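Local coordinates for holo-[acyl-carrier-protein] synthase (Helicobacter pylori, PDB 5XUK), which belongs to the 4'-phosphopantetheinyl transferase superfamily and holds coenzyme A in a pocket lined by two neighbouring subunits of a three-chain assembly, at residues S73-P76 with K77-L81; M21-L24 with E25-S29. One frame throughout, in Å; residues are numbered along the deposited sequence.

Interaction 1. Residues S73-P76 with K77-L81; sequences SKSP and KNAPL. With COA (coenzyme A), chain B.
One wall of the coenzyme A pocket is built by the turn of a β-hairpin, in which Ser75 faces Ala79 and Lys74 runs beside Asn78. Ser75 N donates to Ala79 O (2.9 Å), and Ser75 OG, not the serine carbonyl, receives Ala79 N at 3.0 Å. A chi1 of 80° swings that hydroxyl oxygen inward over the turn, where Lys77 N adds a weak second bond. The Ser75 carbonyl instead accepts Asn78 N, closing a type I turn from Ser75 to Asn78. The hairpin joins antiparallel strands 70-74 and 80-84, whose hydrogen-bonded pair Ser73 and Leu81 exchanges two backbone bonds, Leu81 N to Ser73 O being the shorter at 2.7 Å. Lys74 and Pro80 share the strand face that meets the ligand. The lysine chain bends at chi2, chi3 and chi4, bringing NZ to 3.2 Å from the phosphate oxygen O9A, while Asn78 ND2 makes a weak bond to O7A of the same phosphate. Around the adenine, Lys77 O lies 2.9 Å from N6A, and Ala79 CB and Pro80 CD abut the ring nitrogens N1A and N3A. Ser102 and His103, with Lys55 of the second subunit, also hydrogen-bond to the coenzyme.

Interaction 2. Residues M21-L24 with E25-S29; sequences MKFL and ERFLS
Phe27 CE1 sits over one face of the Phe23 ring, displaced toward its rim and 3.6 Å from Phe23 CZ. The two planes are inclined at 54°, with centroids 5.0 Å apart. Phe23 reaches this position with CG anti to its backbone N (chi1 -178°), whereas Phe27 holds its ring between the backbone N and the carbonyl carbon, which turns CE1 and CZ back along the helix. Leu24 extends the apolar patch: its CD2 branch meets Phe27 CZ at 4.0 Å and Leu28 CD1 at 4.2 Å. Ile43 of helix 40-56 touches both Leu24 and Phe27, and Phe47 makes an edge-to-face contact with the Phe27 ring. Farther round the helix, the extended Arg26 chain passes the Lys22 carbonyl, its CD 3.1 Å from Lys22 O. Glu25 leans back in the same sense, its carboxylate beside Met21 CB. At the end of the helix Leu24 O accepts Leu28 N (2.8 Å), together with a weak bond from Phe27 N. Two amides therefore grip one carbonyl as the helix runs out, and the packing on helix 40-56 is mostly apolar, so dispersion probably contributes much of it, supplemented by a hydrogen bond from Lys50 NZ to Phe27 O.

How the interactions relate
Along the chain interaction 2 comes first, on helix 21-27, and interaction 1 follows at the tip of the hairpin formed by strands 70-74 and 80-84. Their centres are 21 Å apart and their nearest atoms about 8 Å, so they do not touch. Leu28 of interaction 2 packs on Phe46 of helix 40-56; Phe46 and Ser42 of that helix are pocket residues, as are Lys74, Lys77, Asn78, Ala79 and Pro80 of interaction 1. Interaction 2 does not itself line the hairpin's pocket, and its Phe27 side chain is about 9 Å from a different bound coenzyme A. The pair contrasts a hairpin that touches a ligand with a helix end that packs on another helix.

Interaction 1. Residues S73-P76 with K77-L81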
ATOM      1  N   SER A  73     -11.797  -3.097 -14.895  1.00 53.04           N
ATOM      2  CA  SER A  73     -11.643  -2.549 -16.243  1.00 53.80           C
ATOM      3  C   SER A  73     -10.614  -1.419 -16.221  1.00 56.24           C
ATOM      4  O   SER A  73     -10.122  -1.038 -15.155  1.00 53.84           O
ATOM      5  CB  SER A  73     -12.979  -2.023 -16.773  1.00 54.71           C
ATOM      6  OG  SER A  73     -13.534  -1.037 -15.914  1.00 58.73           O
ATOM      7  N   LYS A  74     -10.299  -0.890 -17.403  1.00 55.55           N
ATOM      8  CA  LYS A  74      -9.274   0.135 -17.562  1.00 54.81           C
ATOM      9  C   LYS A  74      -9.835   1.418 -18.161  1.00 56.90           C
ATOM     10  O   LYS A  74     -10.667   1.379 -19.064  1.00 57.07           O
ATOM     11  CB  LYS A  74      -8.162  -0.363 -18.480  1.00 54.67           C
ATOM     12  CG  LYS A  74      -7.315  -1.511 -17.952  1.00 57.98           C
ATOM     13  CD  LYS A  74      -6.723  -1.237 -16.569  1.00 59.70           C
ATOM     14  CE  LYS A  74      -5.330  -1.821 -16.408  1.00 61.36           C
ATOM     15  NZ  LYS A  74      -5.007  -2.865 -17.424  1.00 67.40           N
ATOM     16  N   SER A  75      -9.349   2.555 -17.665  1.00 58.71           N
ATOM     17  CA  SER A  75      -9.661   3.855 -18.232  1.00 56.64           C
ATOM     18  C   SER A  75      -8.936   3.984 -19.575  1.00 56.32           C
ATOM     19  O   SER A  75      -8.082   3.152 -19.910  1.00 55.94           O
ATOM     20  CB  SER A  75      -9.221   4.972 -17.274  1.00 60.39           C
ATOM     21  OG  SER A  75      -7.824   5.223 -17.383  1.00 63.19           O
ATOM     22  N   PRO A  76      -9.260   5.025 -20.357  1.00 60.02           N
ATOM     23  CA  PRO A  76      -8.485   5.255 -21.592  1.00 63.11           C
ATOM     24  C   PRO A  76      -6.984   5.492 -21.341  1.00 66.16           C
ATOM     25  O   PRO A  76      -6.160   5.178 -22.201  1.00 69.26           O
ATOM     26  CB  PRO A  76      -9.133   6.502 -22.195  1.00 61.57           C
ATOM     27  CG  PRO A  76     -10.496   6.570 -21.591  1.00 61.28           C
ATOM     28  CD  PRO A  76     -10.388   5.961 -20.222  1.00 60.95           C
ATOM     29  N   LYS A  77      -6.636   6.014 -20.164  1.00 66.97           N
ATOM     30  CA  LYS A  77      -5.230   6.213 -19.785  1.00 68.12           C
ATOM     31  C   LYS A  77      -4.623   5.036 -18.992  1.00 66.38           C
ATOM     32  O   LYS A  77      -3.597   5.207 -18.340  1.00 67.58           O
ATOM     33  CB  LYS A  77      -5.093   7.506 -18.973  1.00 70.26           C
ATOM     34  CG  LYS A  77      -5.590   8.752 -19.687  1.00 75.22           C
ATOM     35  CD  LYS A  77      -5.778   9.915 -18.724  1.00 80.27           C
ATOM     36  CE  LYS A  77      -6.204  11.181 -19.456  1.00 83.59           C
ATOM     37  NZ  LYS A  77      -7.559  11.063 -20.068  1.00 90.13           N
ATOM     38  N   ASN A  78      -5.256   3.861 -19.050  1.00 62.85           N
ATOM     39  CA  ASN A  78      -4.774   2.616 -18.402  1.00 59.06           C
ATOM     40  C   ASN A  78      -4.843   2.598 -16.858  1.00 55.12           C
ATOM     41  O   ASN A  78      -4.130   1.842 -16.204  1.00 54.95           O
ATOM     42  CB  ASN A  78      -3.367   2.246 -18.890  1.00 61.65           C
ATOM     43  CG  ASN A  78      -3.010   0.788 -18.618  1.00 69.83           C
ATOM     44  OD1 ASN A  78      -3.886  -0.085 -18.572  1.00 77.70           O
ATOM     45  ND2 ASN A  78      -1.718   0.514 -18.442  1.00 69.07           N
ATOM     46  N   ALA A  79      -5.716   3.425 -16.296  1.00 50.33           N
ATOM     47  CA  ALA A  79      -5.977   3.456 -14.865  1.00 50.41           C
ATOM     48  C   ALA A  79      -6.935   2.309 -14.494  1.00 55.48           C
ATOM     49  O   ALA A  79      -7.964   2.139 -15.157  1.00 56.48           O
ATOM     50  CB  ALA A  79      -6.612   4.789 -14.501  1.00 44.99           C
ATOM     51  N   PRO A  80      -6.617   1.528 -13.436  1.00 54.47           N
ATOM     52  CA  PRO A  80      -7.513   0.423 -13.053  1.00 52.04           C
ATOM     53  C   PRO A  80      -8.806   0.909 -12.424  1.00 52.08           C
ATOM     54  O   PRO A  80      -8.778   1.755 -11.535  1.00 56.75           O
ATOM     55  CB  PRO A  80      -6.693  -0.375 -12.042  1.00 52.75           C
ATOM     56  CG  PRO A  80      -5.688   0.582 -11.508  1.00 51.53           C
ATOM     57  CD  PRO A  80      -5.383   1.544 -12.628  1.00 54.11           C
ATOM     58  N   LEU A  81      -9.931   0.400 -12.921  1.00 52.69           N
ATOM     59  CA  LEU A  81     -11.255   0.752 -12.402  1.00 53.89           C
ATOM     60  C   LEU A  81     -11.877  -0.528 -11.908  1.00 52.48           C
ATOM     61  O   LEU A  81     -11.621  -1.605 -12.449  1.00 52.35           O
ATOM     62  CB  LEU A  81     -12.144   1.375 -13.478  1.00 54.16           C
ATOM     63  CG  LEU A  81     -11.643   2.658 -14.154  1.00 57.27           C
ATOM     64  CD1 LEU A  81     -12.582   3.038 -15.297  1.00 53.69           C
ATOM     65  CD2 LEU A  81     -11.496   3.808 -13.165  1.00 52.81           C
TER
HETATM   66  N1A COA B 201      -3.633   5.891 -13.664  1.00 50.61           N
HETATM   67  C2A COA B 201      -3.612   4.984 -12.663  1.00 49.48           C
HETATM   68  N3A COA B 201      -2.954   3.816 -12.756  1.00 46.65           N
HETATM   69  C4A COA B 201      -2.293   3.491 -13.879  1.00 49.02           C
HETATM   70  C5A COA B 201      -2.278   4.430 -15.008  1.00 47.12           C
HETATM   71  C6A COA B 201      -3.006   5.700 -14.838  1.00 50.37           C
HETATM   72  N6A COA B 201      -3.044   6.634 -15.824  1.00 53.87           N
HETATM   73  N7A COA B 201      -1.555   3.850 -15.980  1.00 50.43           N
HETATM   74  C8A COA B 201      -1.119   2.643 -15.528  1.00 51.24           C
HETATM   75  N9A COA B 201      -1.582   2.436 -14.266  1.00 52.15           N
HETATM   76  C1B COA B 201      -1.360   1.237 -13.451  1.00 51.00           C
HETATM   77  C2B COA B 201      -1.812  -0.003 -14.231  1.00 51.34           C
HETATM   78  O2B COA B 201      -2.713  -0.816 -13.479  1.00 54.79           O
HETATM   79  C3B COA B 201      -0.549  -0.784 -14.502  1.00 53.22           C
HETATM   80  O3B COA B 201      -0.692  -2.194 -14.353  1.00 59.54           O
HETATM   81  P3B COA B 201      -1.376  -3.129 -15.493  1.00 65.60           P
HETATM   82  O7A COA B 201      -1.011  -2.460 -16.803  1.00 65.32           O
HETATM   83  O8A COA B 201      -0.684  -4.459 -15.348  1.00 58.40           O
HETATM   84  O9A COA B 201      -2.841  -3.081 -15.098  1.00 63.26           O
HETATM   85  C4B COA B 201       0.380  -0.253 -13.440  1.00 54.69           C
HETATM   86  O4B COA B 201       0.032   1.109 -13.202  1.00 52.10           O
HETATM   87  C5B COA B 201       1.831  -0.381 -13.832  1.00 55.85           C
HETATM   88  O5B COA B 201       2.450  -0.768 -12.626  1.00 62.18           O
HETATM   89  P1A COA B 201       3.896  -0.282 -12.224  1.00 56.03           P
HETATM   90  O1A COA B 201       4.780  -1.265 -12.962  1.00 61.13           O
HETATM   91  O2A COA B 201       4.030  -0.083 -10.734  1.00 60.30           O
HETATM   92  O3A COA B 201       3.880   1.186 -12.826  1.00 73.46           O
HETATM   93  P2A COA B 201       5.254   1.932 -13.166  1.00 91.25           P
HETATM   94  O4A COA B 201       5.864   2.483 -11.884  1.00 87.61           O
HETATM   95  O5A COA B 201       6.071   1.000 -14.043  1.00 89.10           O
HETATM   96  O6A COA B 201       4.662   3.133 -14.081  1.00 94.76           O
HETATM   97  CBP COA B 201       3.131   4.914 -14.792  1.00 95.19           C
HETATM   98  CCP COA B 201       3.293   3.580 -14.059  1.00 92.49           C
HETATM   99  CDP COA B 201       1.950   4.852 -15.749  1.00 94.89           C
HETATM  100  CEP COA B 201       2.866   6.017 -13.776  1.00 89.82           C
HETATM  101  CAP COA B 201       4.414   5.180 -15.602  1.00100.93           C
HETATM  102  OAP COA B 201       4.357   4.456 -16.836  1.00 99.53           O
HETATM  103  C9P COA B 201       4.665   6.622 -15.921  1.00107.21           C
HETATM  104  O9P COA B 201       3.764   7.347 -16.314  1.00113.55           O
HETATM  105  N8P COA B 201       5.929   7.022 -15.763  1.00108.06           N

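Interaction 2. Residues M21-L24 with E25-S29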
ATOM      1  N   MET A  21      -6.053 -22.732 -17.744  1.00 99.66           N
ATOM      2  CA  MET A  21      -7.379 -22.136 -17.735  1.00 96.73           C
ATOM      3  C   MET A  21      -8.136 -22.357 -16.424  1.00 87.14           C
ATOM      4  O   MET A  21      -8.912 -21.501 -15.999  1.00 79.25           O
ATOM      5  CB  MET A  21      -8.198 -22.670 -18.926  1.00 99.21           C
ATOM      6  CG  MET A  21      -8.499 -24.164 -18.902  1.00 97.81           C
ATOM      7  SD  MET A  21      -8.995 -24.795 -20.514  1.00102.75           S
ATOM      8  CE  MET A  21      -7.424 -24.854 -21.380  1.00 94.14           C
ATOM      9  N   LYS A  22      -7.900 -23.495 -15.783  1.00 87.00           N
ATOM     10  CA  LYS A  22      -8.618 -23.840 -14.560  1.00 89.30           C
ATOM     11  C   LYS A  22      -8.353 -22.779 -13.488  1.00 87.20           C
ATOM     12  O   LYS A  22      -9.276 -22.344 -12.800  1.00 89.36           O
ATOM     13  CB  LYS A  22      -8.232 -25.246 -14.077  1.00 92.96           C
ATOM     14  CG  LYS A  22      -9.424 -26.134 -13.739  1.00 98.82           C
ATOM     15  CD  LYS A  22      -9.058 -27.615 -13.768  1.00102.71           C
ATOM     16  CE  LYS A  22     -10.296 -28.502 -13.738  1.00104.45           C
ATOM     17  NZ  LYS A  22      -9.947 -29.950 -13.667  1.00104.32           N
ATOM     18  N   PHE A  23      -7.102 -22.335 -13.375  1.00 81.29           N
ATOM     19  CA  PHE A  23      -6.759 -21.243 -12.461  1.00 79.49           C
ATOM     20  C   PHE A  23      -7.342 -19.908 -12.916  1.00 70.35           C
ATOM     21  O   PHE A  23      -8.144 -19.297 -12.202  1.00 67.08           O
ATOM     22  CB  PHE A  23      -5.236 -21.119 -12.302  1.00 86.79           C
ATOM     23  CG  PHE A  23      -4.800 -20.037 -11.337  1.00 90.71           C
ATOM     24  CD1 PHE A  23      -5.372 -19.937 -10.065  1.00 91.29           C
ATOM     25  CD2 PHE A  23      -3.800 -19.133 -11.693  1.00 91.93           C
ATOM     26  CE1 PHE A  23      -4.966 -18.952  -9.178  1.00 90.84           C
ATOM     27  CE2 PHE A  23      -3.392 -18.144 -10.807  1.00 94.66           C
ATOM     28  CZ  PHE A  23      -3.976 -18.055  -9.548  1.00 92.27           C
ATOM     29  N   LEU A  24      -6.943 -19.462 -14.105  1.00 61.55           N
ATOM     30  CA  LEU A  24      -7.299 -18.125 -14.563  1.00 57.05           C
ATOM     31  C   LEU A  24      -8.776 -17.859 -14.531  1.00 54.80           C
ATOM     32  O   LEU A  24      -9.215 -16.778 -14.133  1.00 53.41           O
ATOM     33  CB  LEU A  24      -6.820 -17.881 -15.991  1.00 58.26           C
ATOM     34  CG  LEU A  24      -5.395 -17.394 -16.171  1.00 60.23           C
ATOM     35  CD1 LEU A  24      -5.249 -16.921 -17.614  1.00 60.30           C
ATOM     36  CD2 LEU A  24      -5.061 -16.289 -15.178  1.00 56.13           C
ATOM     37  N   GLU A  25      -9.553 -18.844 -14.961  1.00 57.54           N
ATOM     38  CA  GLU A  25     -10.970 -18.614 -15.197  1.00 59.32           C
ATOM     39  C   GLU A  25     -11.785 -18.628 -13.925  1.00 54.88           C
ATOM     40  O   GLU A  25     -12.915 -18.167 -13.918  1.00 58.03           O
ATOM     41  CB  GLU A  25     -11.490 -19.589 -16.253  1.00 63.67           C
ATOM     42  CG  GLU A  25     -10.911 -19.263 -17.626  1.00 66.10           C
ATOM     43  CD  GLU A  25     -11.167 -20.323 -18.681  1.00 72.19           C
ATOM     44  OE1 GLU A  25     -10.597 -20.185 -19.788  1.00 70.05           O
ATOM     45  OE2 GLU A  25     -11.920 -21.289 -18.414  1.00 70.80           O
ATOM     46  N   ARG A  26     -11.185 -19.108 -12.842  1.00 63.00           N
ATOM     47  CA  ARG A  26     -11.748 -18.947 -11.495  1.00 66.12           C
ATOM     48  C   ARG A  26     -11.794 -17.484 -11.050  1.00 59.30           C
ATOM     49  O   ARG A  26     -12.793 -17.055 -10.489  1.00 58.88           O
ATOM     50  CB  ARG A  26     -10.971 -19.780 -10.462  1.00 76.46           C
ATOM     51  CG  ARG A  26     -11.267 -21.278 -10.513  1.00 85.60           C
ATOM     52  CD  ARG A  26     -10.183 -22.097  -9.813  1.00 96.97           C
ATOM     53  NE  ARG A  26     -10.362 -23.544  -9.991  1.00105.39           N
ATOM     54  CZ  ARG A  26      -9.496 -24.483  -9.597  1.00108.16           C
ATOM     55  NH1 ARG A  26      -9.772 -25.766  -9.816  1.00108.81           N
ATOM     56  NH2 ARG A  26      -8.356 -24.159  -8.989  1.00110.09           N
ATOM     57  N   PHE A  27     -10.743 -16.702 -11.291  1.00 55.78           N
ATOM     58  CA  PHE A  27     -10.782 -15.294 -10.825  1.00 53.59           C
ATOM     59  C   PHE A  27     -10.886 -14.211 -11.890  1.00 51.50           C
ATOM     60  O   PHE A  27     -11.276 -13.072 -11.577  1.00 53.95           O
ATOM     61  CB  PHE A  27      -9.641 -14.980  -9.831  1.00 52.24           C
ATOM     62  CG  PHE A  27      -8.280 -14.904 -10.447  1.00 52.48           C
ATOM     63  CD1 PHE A  27      -7.560 -16.050 -10.699  1.00 50.32           C
ATOM     64  CD2 PHE A  27      -7.695 -13.666 -10.733  1.00 54.69           C
ATOM     65  CE1 PHE A  27      -6.301 -15.977 -11.272  1.00 52.29           C
ATOM     66  CE2 PHE A  27      -6.427 -13.589 -11.291  1.00 51.75           C
ATOM     67  CZ  PHE A  27      -5.732 -14.749 -11.565  1.00 50.07           C
ATOM     68  N   LEU A  28     -10.586 -14.543 -13.144  1.00 52.31           N
ATOM     69  CA  LEU A  28     -10.694 -13.552 -14.225  1.00 48.52           C
ATOM     70  C   LEU A  28     -11.810 -13.898 -15.196  1.00 48.36           C
ATOM     71  O   LEU A  28     -11.859 -14.994 -15.741  1.00 45.58           O
ATOM     72  CB  LEU A  28      -9.354 -13.409 -14.964  1.00 47.84           C
ATOM     73  CG  LEU A  28      -8.202 -12.835 -14.120  1.00 46.11           C
ATOM     74  CD1 LEU A  28      -6.980 -12.563 -14.979  1.00 47.03           C
ATOM     75  CD2 LEU A  28      -8.639 -11.562 -13.401  1.00 42.66           C
ATOM     76  N   SER A  29     -12.703 -12.938 -15.405  1.00 49.16           N
ATOM     77  CA  SER A  29     -13.638 -12.965 -16.519  1.00 48.19           C
ATOM     78  C   SER A  29     -12.893 -12.773 -17.841  1.00 49.51           C
ATOM     79  O   SER A  29     -11.835 -12.155 -17.842  1.00 47.81           O
ATOM     80  CB  SER A  29     -14.598 -11.787 -16.398  1.00 51.86           C
ATOM     81  OG  SER A  29     -13.917 -10.587 -16.792  1.00 53.96           O
TER